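Local atomic coordinates of putative uncharacterized protein (Coprinopsis cinerea, PDB entry 3W9A), a protein that probably hydrolyses beta-glucans of fungal or plant cell walls, as a glycoside hydrolase of family 131 with a beta-jelly-roll catalytic domain. Residues 10-15 / 27-32; 19-24 / 82-87; 94-99 / 197-202. One frame throughout, in Å; residues are numbered along the deposited sequence.

Contact 1: 10-15 / 27-32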
loop_
_atom_site.group_PDB
_atom_site.type_symbol
_atom_site.label_atom_id
_atom_site.label_comp_id
_atom_site.label_asym_id
_atom_site.label_seq_id
_atom_site.Cartn_x
_atom_site.Cartn_y
_atom_site.Cartn_z
ATOM N N ASN A 10 -3.006 5.563 -13.760
ATOM C CA ASN A 10 -3.296 5.718 -15.197
ATOM C C ASN A 10 -2.360 6.729 -15.888
ATOM O O ASN A 10 -2.094 6.594 -17.063
ATOM C CB ASN A 10 -4.756 6.109 -15.452
ATOM C CG ASN A 10 -5.723 4.981 -15.194
ATOM O OD1 ASN A 10 -5.323 3.818 -15.058
ATOM N ND2 ASN A 10 -7.019 5.320 -15.119
ATOM N N ASN A 11 -1.873 7.731 -15.165
ATOM C CA ASN A 11 -1.000 8.746 -15.761
ATOM C C ASN A 11 0.464 8.410 -15.582
ATOM O O ASN A 11 1.326 9.147 -16.040
ATOM C CB ASN A 11 -1.279 10.124 -15.166
ATOM C CG ASN A 11 -2.601 10.687 -15.624
ATOM O OD1 ASN A 11 -3.300 10.085 -16.437
ATOM N ND2 ASN A 11 -2.956 11.851 -15.100
ATOM N N TYR A 12 0.742 7.289 -14.923
ATOM C CA TYR A 12 2.119 6.873 -14.698
ATOM C C TYR A 12 2.410 5.728 -15.641
ATOM O O TYR A 12 2.041 4.592 -15.372
ATOM C CB TYR A 12 2.355 6.506 -13.222
ATOM C CG TYR A 12 2.312 7.715 -12.317
ATOM C CD1 TYR A 12 3.477 8.420 -11.988
ATOM C CD2 TYR A 12 1.101 8.185 -11.815
ATOM C CE1 TYR A 12 3.427 9.531 -11.145
ATOM C CE2 TYR A 12 1.047 9.295 -10.988
ATOM C CZ TYR A 12 2.197 9.969 -10.656
ATOM O OH TYR A 12 2.095 11.086 -9.834
ATOM N N THR A 13 3.075 6.052 -16.751
ATOM C CA THR A 13 3.264 5.111 -17.869
ATOM C C THR A 13 4.643 4.459 -17.895
ATOM O O THR A 13 4.776 3.351 -18.397
ATOM C CB THR A 13 3.040 5.814 -19.228
ATOM O OG1 THR A 13 1.702 6.322 -19.264
ATOM C CG2 THR A 13 3.235 4.842 -20.412
ATOM N N THR A 14 5.661 5.152 -17.386
ATOM C CA THR A 14 7.022 4.599 -17.296
ATOM C C THR A 14 7.642 5.025 -15.978
ATOM O O THR A 14 7.141 5.958 -15.339
ATOM C CB THR A 14 7.925 5.125 -18.433
ATOM O OG1 THR A 14 8.084 6.538 -18.299
ATOM C CG2 THR A 14 7.316 4.821 -19.773
ATOM N N PRO A 15 8.757 4.382 -15.573
ATOM C CA PRO A 15 9.353 4.760 -14.290
ATOM C C PRO A 15 9.701 6.248 -14.177
ATOM O O PRO A 15 9.442 6.871 -13.127
ATOM C CB PRO A 15 10.596 3.858 -14.206
ATOM C CG PRO A 15 10.232 2.662 -15.009
ATOM C CD PRO A 15 9.421 3.196 -16.154
ATOM N N VAL A 27 4.458 17.960 -8.367
ATOM C CA VAL A 27 3.457 17.614 -9.372
ATOM C C VAL A 27 2.963 16.183 -9.209
ATOM O O VAL A 27 3.591 15.360 -8.536
ATOM C CB VAL A 27 3.964 17.875 -10.812
ATOM C CG1 VAL A 27 4.273 19.358 -10.983
ATOM C CG2 VAL A 27 5.201 17.027 -11.171
ATOM N N GLY A 28 1.819 15.918 -9.821
ATOM C CA GLY A 28 1.231 14.590 -9.836
ATOM C C GLY A 28 0.617 14.233 -8.499
ATOM O O GLY A 28 0.329 15.100 -7.672
ATOM N N THR A 29 0.419 12.940 -8.286
ATOM C CA THR A 29 -0.268 12.474 -7.092
ATOM C C THR A 29 0.606 11.740 -6.073
ATOM O O THR A 29 0.120 11.343 -5.037
ATOM C CB THR A 29 -1.410 11.539 -7.511
ATOM O OG1 THR A 29 -0.941 10.667 -8.550
ATOM C CG2 THR A 29 -2.623 12.371 -8.020
ATOM N N TYR A 30 1.879 11.557 -6.371
ATOM C CA TYR A 30 2.783 10.776 -5.516
ATOM C C TYR A 30 4.127 11.459 -5.305
ATOM O O TYR A 30 4.774 11.871 -6.268
ATOM C CB TYR A 30 3.059 9.425 -6.162
ATOM C CG TYR A 30 1.945 8.417 -6.064
ATOM C CD1 TYR A 30 1.749 7.683 -4.897
ATOM C CD2 TYR A 30 1.121 8.150 -7.144
ATOM C CE1 TYR A 30 0.741 6.722 -4.812
ATOM C CE2 TYR A 30 0.117 7.187 -7.058
ATOM C CZ TYR A 30 -0.055 6.478 -5.891
ATOM O OH TYR A 30 -1.036 5.529 -5.783
ATOM N N GLN A 31 4.550 11.531 -4.045
ATOM C CA GLN A 31 5.891 11.995 -3.690
ATOM C C GLN A 31 6.845 10.816 -3.800
ATOM O O GLN A 31 6.542 9.716 -3.352
ATOM C CB GLN A 31 5.938 12.534 -2.291
ATOM C CG GLN A 31 4.853 13.531 -1.962
ATOM C CD GLN A 31 5.011 14.144 -0.597
ATOM O OE1 GLN A 31 5.508 13.520 0.336
ATOM N NE2 GLN A 31 4.548 15.360 -0.463
ATOM N N TRP A 32 8.003 11.059 -4.386
ATOM C CA TRP A 32 8.929 9.973 -4.651
ATOM C C TRP A 32 10.317 10.448 -4.202
ATOM O O TRP A 32 11.008 11.171 -4.927
ATOM C CB TRP A 32 8.871 9.628 -6.121
ATOM C CG TRP A 32 9.874 8.621 -6.620
ATOM C CD1 TRP A 32 10.628 8.722 -7.738
ATOM C CD2 TRP A 32 10.213 7.380 -6.007
ATOM N NE1 TRP A 32 11.423 7.615 -7.874
ATOM C CE2 TRP A 32 11.176 6.767 -6.825
ATOM C CE3 TRP A 32 9.763 6.704 -4.859
ATOM C CZ2 TRP A 32 11.725 5.527 -6.529
ATOM C CZ3 TRP A 32 10.303 5.447 -4.573
ATOM C CH2 TRP A 32 11.264 4.874 -5.400
HETATM O O HOH W 1 3.727 12.550 -8.828
#
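Tyr12 reaches from the loop 10-15 to the start of strand 30-34. Its phenol oxygen does the polar work. Thr29 N donates to Tyr12 OH over 2.9 Å, with an N-H...O angle of 155°. Gly28 lies just before this donor, its CA 3.6 Å from Tyr12 OH, so the hydroxyl sits close against the backbone. Tyr12 CG is turned opposite its own carbonyl carbon (chi1 -70°), which sends the ring across to the other segment. Thr29 OG1 lies at the ring edge, near the ring plane, 3.4 Å from Tyr12 CE2. Tyr30 follows with an offset edge-to-face stack. Its edge is toward the face of Tyr12, and the planes meet at 77°. The nearest carbons are Tyr30 CD2 and Tyr12 CE2, 4.0 Å apart. The far end of Tyr30 is held elsewhere, by a hydrogen bond from its OH to Gly7 O. A water lies near Tyr12 OH, Val27 O and Tyr30 N, but its 2.4 Å distance to Tyr12 OH makes the details doubtful. Phe18 stacks on Tyr12. The contact fastens a loop to the strand start with an aromatic pair and one backbone N-H, at the border of a jelly-roll sheet.

Contact 2: 19-24 / 82-87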
loop_
_atom_site.group_PDB
_atom_site.type_symbol
_atom_site.label_atom_id
_atom_site.label_comp_id
_atom_site.label_asym_id
_atom_site.label_seq_id
_atom_site.Cartn_x
_atom_site.Cartn_y
_atom_site.Cartn_z
ATOM N N ASP A 19 9.745 10.434 -11.605
ATOM C CA ASP A 19 10.850 11.398 -11.464
ATOM C C ASP A 19 10.458 12.856 -11.739
ATOM O O ASP A 19 11.233 13.758 -11.470
ATOM C CB ASP A 19 12.038 11.014 -12.366
ATOM C CG ASP A 19 12.651 9.657 -11.997
ATOM O OD1 ASP A 19 12.600 9.273 -10.806
ATOM O OD2 ASP A 19 13.177 8.963 -12.886
ATOM N N ARG A 20 9.282 13.101 -12.297
ATOM C CA ARG A 20 8.847 14.485 -12.529
ATOM C C ARG A 20 8.670 15.233 -11.218
ATOM O O ARG A 20 8.898 16.421 -11.147
ATOM C CB ARG A 20 7.540 14.535 -13.317
ATOM C CG ARG A 20 7.710 14.294 -14.809
ATOM C CD ARG A 20 6.485 14.774 -15.577
ATOM N NE ARG A 20 5.309 13.963 -15.244
ATOM C CZ ARG A 20 4.913 12.875 -15.910
ATOM N NH1 ARG A 20 5.587 12.448 -16.977
ATOM N NH2 ARG A 20 3.831 12.203 -15.507
ATOM N N TRP A 21 8.266 14.518 -10.177
ATOM C CA TRP A 21 8.051 15.120 -8.876
ATOM C C TRP A 21 9.381 15.539 -8.220
ATOM O O TRP A 21 10.391 14.841 -8.336
ATOM C CB TRP A 21 7.312 14.128 -7.971
ATOM C CG TRP A 21 6.980 14.682 -6.642
ATOM C CD1 TRP A 21 5.813 15.288 -6.275
ATOM C CD2 TRP A 21 7.824 14.693 -5.488
ATOM N NE1 TRP A 21 5.873 15.672 -4.958
ATOM C CE2 TRP A 21 7.095 15.316 -4.446
ATOM C CE3 TRP A 21 9.109 14.208 -5.222
ATOM C CZ2 TRP A 21 7.621 15.497 -3.168
ATOM C CZ3 TRP A 21 9.629 14.373 -3.956
ATOM C CH2 TRP A 21 8.884 15.021 -2.939
ATOM N N SER A 22 9.343 16.654 -7.501
ATOM C CA SER A 22 10.423 17.057 -6.614
ATOM C C SER A 22 9.854 17.945 -5.512
ATOM O O SER A 22 8.692 18.368 -5.594
ATOM C CB SER A 22 11.531 17.792 -7.369
ATOM O OG SER A 22 11.098 19.048 -7.872
ATOM N N TRP A 23 10.672 18.237 -4.494
ATOM C CA TRP A 23 10.248 19.119 -3.406
ATOM C C TRP A 23 9.953 20.519 -3.910
ATOM O O TRP A 23 9.056 21.173 -3.403
ATOM C CB TRP A 23 11.298 19.177 -2.292
ATOM C CG TRP A 23 11.342 17.925 -1.497
ATOM C CD1 TRP A 23 12.390 17.056 -1.373
ATOM C CD2 TRP A 23 10.264 17.372 -0.732
ATOM N NE1 TRP A 23 12.027 16.005 -0.563
ATOM C CE2 TRP A 23 10.727 16.176 -0.165
ATOM C CE3 TRP A 23 8.949 17.779 -0.476
ATOM C CZ2 TRP A 23 9.923 15.375 0.634
ATOM C CZ3 TRP A 23 8.154 16.990 0.336
ATOM C CH2 TRP A 23 8.643 15.799 0.871
ATOM N N ALA A 24 10.702 20.956 -4.922
ATOM C CA ALA A 24 10.477 22.259 -5.560
ATOM C C ALA A 24 9.319 22.245 -6.565
ATOM O O ALA A 24 8.780 23.304 -6.904
ATOM C CB ALA A 24 11.751 22.720 -6.259
ATOM N N ILE A 82 4.548 8.417 -1.329
ATOM C CA ILE A 82 3.655 9.080 -0.390
ATOM C C ILE A 82 2.629 9.876 -1.187
ATOM O O ILE A 82 2.957 10.436 -2.227
ATOM C CB ILE A 82 4.389 10.081 0.517
ATOM C CG1 ILE A 82 5.636 9.458 1.171
ATOM C CG2 ILE A 82 3.448 10.689 1.553
ATOM C CD1 ILE A 82 5.350 8.472 2.276
ATOM N N PRO A 83 1.373 9.887 -0.736
ATOM C CA PRO A 83 0.410 10.703 -1.460
ATOM C C PRO A 83 0.824 12.159 -1.504
ATOM O O PRO A 83 1.283 12.696 -0.499
ATOM C CB PRO A 83 -0.866 10.550 -0.635
ATOM C CG PRO A 83 -0.739 9.195 -0.032
ATOM C CD PRO A 83 0.726 9.078 0.305
ATOM N N GLN A 84 0.680 12.766 -2.674
ATOM C CA GLN A 84 0.822 14.205 -2.838
ATOM C C GLN A 84 -0.573 14.791 -2.970
ATOM O O GLN A 84 -1.285 14.468 -3.923
ATOM C CB GLN A 84 1.627 14.524 -4.098
ATOM C CG GLN A 84 1.754 16.022 -4.412
ATOM C CD GLN A 84 2.626 16.744 -3.404
ATOM O OE1 GLN A 84 3.805 16.444 -3.252
ATOM N NE2 GLN A 84 2.064 17.748 -2.759
ATOM N N THR A 85 -0.959 15.640 -2.014
ATOM C CA THR A 85 -2.266 16.307 -2.020
ATOM C C THR A 85 -2.236 17.522 -1.129
ATOM O O THR A 85 -1.433 17.584 -0.208
ATOM C CB THR A 85 -3.389 15.366 -1.514
ATOM O OG1 THR A 85 -4.635 16.055 -1.499
ATOM C CG2 THR A 85 -3.101 14.834 -0.113
ATOM N N ASN A 86 -3.118 18.486 -1.400
ATOM C CA ASN A 86 -3.360 19.604 -0.488
ATOM C C ASN A 86 -4.535 19.350 0.431
ATOM O O ASN A 86 -4.799 20.151 1.315
ATOM C CB ASN A 86 -3.654 20.886 -1.256
ATOM C CG ASN A 86 -2.448 21.408 -2.006
ATOM O OD1 ASN A 86 -1.288 21.038 -1.739
ATOM N ND2 ASN A 86 -2.716 22.282 -2.956
ATOM N N ALA A 87 -5.246 18.255 0.201
ATOM C CA ALA A 87 -6.404 17.886 1.019
ATOM C C ALA A 87 -6.041 17.421 2.414
ATOM O O ALA A 87 -4.909 17.037 2.681
ATOM C CB ALA A 87 -7.186 16.785 0.315
#
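Trp21 and Gln84 tie the loop after helix 15-18 to the chain leaving strand 77-83, at one end of an antiparallel sheet of the beta-jelly roll. The backbones stay well apart, with Trp21 CA and Gln84 CA 9.5 Å from each other. The side chains bridge the distance. Trp21 NE1 donates to Gln84 OE1 over 2.8 Å. The oxygen lies at the indole edge, near its plane, and the bond is nearly straight, with an N-H...O angle of 161°. At the amide, the donor stands at 135° to the C=O bond and is tilted somewhat from the carbonyl plane. Gln84 gets there by a bend: CG is opposite the backbone N, and the chain then turns about the CB-CG bond. The two side chains cross at about a right angle, yet the ring and amide planes are only 30° apart. Gln84 OE1 also accepts from Gln31 NE2 and Gln26 NE2. Three N-H donors therefore grip one oxygen, which probably fixes the rotation of the amide. Trp21 is buried, and it also touches Gln31 and Tyr33 of strand 30-34. Within the loop, Trp21 CH2 sits over the centre of the Trp23 ring, 3.4 Å above its plane. Beyond Gln84 the chain turns at once. Ala87 N donates to Thr85 OG1 over 2.8 Å, which makes an ST turn. Gln84 pairs by backbone with Thr29, just before strand 30-34. An indole N-H from one loop, bonded to a glutamine just past the end of strand 77-83, joins two connecting segments at one end of a sheet in the beta-jelly roll.

Contact 3: 94-99 / 197-202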
loop_
_atom_site.group_PDB
_atom_site.type_symbol
_atom_site.label_atom_id
_atom_site.label_comp_id
_atom_site.label_asym_id
_atom_site.label_seq_id
_atom_site.Cartn_x
_atom_site.Cartn_y
_atom_site.Cartn_z
ATOM N N LEU A 94 -12.377 8.253 6.876
ATOM C CA LEU A 94 -11.855 8.063 5.520
ATOM C C LEU A 94 -11.436 6.630 5.323
ATOM O O LEU A 94 -11.096 5.932 6.266
ATOM C CB LEU A 94 -10.636 8.974 5.238
ATOM C CG LEU A 94 -10.854 10.481 5.390
ATOM C CD1 LEU A 94 -9.575 11.268 5.195
ATOM C CD2 LEU A 94 -11.936 10.962 4.424
ATOM N N PHE A 95 -11.428 6.223 4.069
ATOM C CA PHE A 95 -11.170 4.844 3.706
ATOM C C PHE A 95 -9.991 4.820 2.774
ATOM O O PHE A 95 -10.023 5.414 1.690
ATOM C CB PHE A 95 -12.418 4.232 3.066
ATOM C CG PHE A 95 -13.600 4.212 3.992
ATOM C CD1 PHE A 95 -14.422 5.324 4.128
ATOM C CD2 PHE A 95 -13.866 3.089 4.774
ATOM C CE1 PHE A 95 -15.500 5.298 5.002
ATOM C CE2 PHE A 95 -14.942 3.066 5.648
ATOM C CZ PHE A 95 -15.760 4.167 5.757
ATOM N N TYR A 96 -8.937 4.155 3.221
ATOM C CA TYR A 96 -7.700 4.123 2.465
ATOM C C TYR A 96 -7.675 2.798 1.723
ATOM O O TYR A 96 -7.458 1.743 2.345
ATOM C CB TYR A 96 -6.497 4.219 3.397
ATOM C CG TYR A 96 -6.105 5.592 3.893
ATOM C CD1 TYR A 96 -7.018 6.431 4.508
ATOM C CD2 TYR A 96 -4.779 6.041 3.758
ATOM C CE1 TYR A 96 -6.635 7.681 4.979
ATOM C CE2 TYR A 96 -4.390 7.275 4.226
ATOM C CZ TYR A 96 -5.314 8.094 4.845
ATOM O OH TYR A 96 -4.895 9.326 5.305
ATOM N N HIS A 97 -7.903 2.850 0.417
ATOM C CA HIS A 97 -8.011 1.626 -0.389
ATOM C C HIS A 97 -6.704 1.264 -1.067
ATOM O O HIS A 97 -5.950 2.142 -1.533
ATOM C CB HIS A 97 -9.024 1.791 -1.505
ATOM C CG HIS A 97 -10.444 1.844 -1.057
ATOM N ND1 HIS A 97 -11.316 0.798 -1.247
ATOM C CD2 HIS A 97 -11.160 2.830 -0.467
ATOM C CE1 HIS A 97 -12.508 1.133 -0.786
ATOM N NE2 HIS A 97 -12.438 2.356 -0.296
ATOM N N PHE A 98 -6.459 -0.031 -1.162
ATOM C CA PHE A 98 -5.406 -0.559 -2.015
ATOM C C PHE A 98 -5.601 -2.053 -2.170
ATOM O O PHE A 98 -6.322 -2.691 -1.377
ATOM C CB PHE A 98 -4.008 -0.298 -1.439
ATOM C CG PHE A 98 -3.795 -0.884 -0.074
ATOM C CD1 PHE A 98 -3.146 -2.108 0.081
ATOM C CD2 PHE A 98 -4.247 -0.215 1.058
ATOM C CE1 PHE A 98 -2.973 -2.658 1.334
ATOM C CE2 PHE A 98 -4.076 -0.768 2.317
ATOM C CZ PHE A 98 -3.431 -1.985 2.452
ATOM N N SER A 99 -4.934 -2.597 -3.184
ATOM C CA SER A 99 -4.846 -4.031 -3.420
ATOM C C SER A 99 -3.393 -4.411 -3.585
ATOM O O SER A 99 -2.642 -3.725 -4.277
ATOM C CB SER A 99 -5.599 -4.443 -4.699
ATOM O OG SER A 99 -6.941 -3.973 -4.691
ATOM N N ARG A 197 0.964 13.713 4.662
ATOM C CA ARG A 197 2.084 13.368 3.796
ATOM C C ARG A 197 2.966 12.334 4.479
ATOM O O ARG A 197 4.201 12.410 4.435
ATOM C CB ARG A 197 2.878 14.622 3.411
ATOM C CG ARG A 197 3.450 15.365 4.603
ATOM C CD ARG A 197 4.075 16.680 4.206
ATOM N NE ARG A 197 3.058 17.716 4.038
ATOM C CZ ARG A 197 3.309 19.023 4.027
ATOM N NH1 ARG A 197 4.551 19.477 4.183
ATOM N NH2 ARG A 197 2.307 19.887 3.877
ATOM N N ASP A 198 2.316 11.359 5.113
ATOM C CA ASP A 198 3.029 10.340 5.880
ATOM C C ASP A 198 2.433 8.922 5.752
ATOM O O ASP A 198 2.703 8.069 6.583
ATOM C CB ASP A 198 3.094 10.763 7.352
ATOM C CG ASP A 198 1.723 10.831 8.002
ATOM O OD1 ASP A 198 0.730 10.475 7.328
ATOM O OD2 ASP A 198 1.653 11.252 9.181
ATOM N N PHE A 199 1.660 8.677 4.697
ATOM C CA PHE A 199 1.224 7.340 4.384
ATOM C C PHE A 199 2.123 6.724 3.303
ATOM O O PHE A 199 2.282 7.283 2.206
ATOM C CB PHE A 199 -0.234 7.347 3.950
ATOM C CG PHE A 199 -0.782 5.969 3.698
ATOM C CD1 PHE A 199 -0.930 5.067 4.751
ATOM C CD2 PHE A 199 -1.137 5.566 2.426
ATOM C CE1 PHE A 199 -1.414 3.801 4.524
ATOM C CE2 PHE A 199 -1.627 4.286 2.197
ATOM C CZ PHE A 199 -1.766 3.405 3.255
ATOM N N HIS A 200 2.705 5.574 3.617
ATOM C CA HIS A 200 3.771 4.993 2.813
ATOM C C HIS A 200 3.224 3.918 1.912
ATOM O O HIS A 200 2.946 2.804 2.354
ATOM C CB HIS A 200 4.886 4.455 3.713
ATOM C CG HIS A 200 5.586 5.536 4.478
ATOM N ND1 HIS A 200 6.949 5.755 4.404
ATOM C CD2 HIS A 200 5.093 6.511 5.280
ATOM C CE1 HIS A 200 7.264 6.779 5.171
ATOM N NE2 HIS A 200 6.156 7.256 5.710
ATOM N N VAL A 201 3.043 4.279 0.644
ATOM C CA VAL A 201 2.576 3.332 -0.343
ATOM C C VAL A 201 3.803 2.573 -0.846
ATOM O O VAL A 201 4.492 3.021 -1.754
ATOM C CB VAL A 201 1.861 4.030 -1.508
ATOM C CG1 VAL A 201 1.446 3.025 -2.561
ATOM C CG2 VAL A 201 0.645 4.803 -1.001
ATOM N N GLY A 202 4.070 1.431 -0.240
ATOM C CA GLY A 202 5.274 0.670 -0.544
ATOM C C GLY A 202 5.714 -0.253 0.572
ATOM O O GLY A 202 4.895 -0.695 1.385
#
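Strands 93-101 and 199-201 face each other across the beta-jelly roll; within 94-99 and 197-202 the nearest CA atoms, those of Tyr96 and Phe199, are 9.7 Å apart, and no hydrogen bond links the segments. Strand 93-101 belongs to one antiparallel sheet and strand 199-201 to the other. The contact therefore lies in the buried layer between the two sheets. It is an edge-to-face (T-shaped) aromatic pair. The edge of Tyr96 is directed at the face of Phe199, with centroids 5.0 Å apart and planes at 78°. Phe199 CG lies opposite its backbone N (chi1 -176°), which carries the ring toward the facing sheet. Phe119 meets both rings obliquely, and Met117 also touches Phe199, so strand 114-119 adds to the same core. The buried Tyr96 OH is satisfied by a hydrogen bond to Leu89 O. His97, the next residue along, points away from the other segment. At Gly202 the chain rounds a corner into strand 203-205. The Tyr96 edge meets Phe199 through two carbons: CE2 is 3.9 Å from Phe199 CG, and CD2 sits 3.8 Å above the Phe199 ring plane, over its centre.

Contact 3 is the core contact, its centre about 6 Å from the centre of the chain. Contacts 1 and 2 lie about 15 and 17 Å out and are only partly buried. The chemistry follows: contact 3 is purely aromatic between the segments, contact 2 is one polar bond, and contact 1 mixes both kinds. Contacts 1 and 2 reach neighbouring strands of one sheet, 30-34 and 77-83 respectively, each from a different loop. They touch directly: Gln31 N is 2.7 Å from Ile82 O, a probable hydrogen bond. Contact 3 reaches that sheet through strand 199-201, where Pro83 CD packs on Phe199 O, but its other strand lies in the opposing sheet.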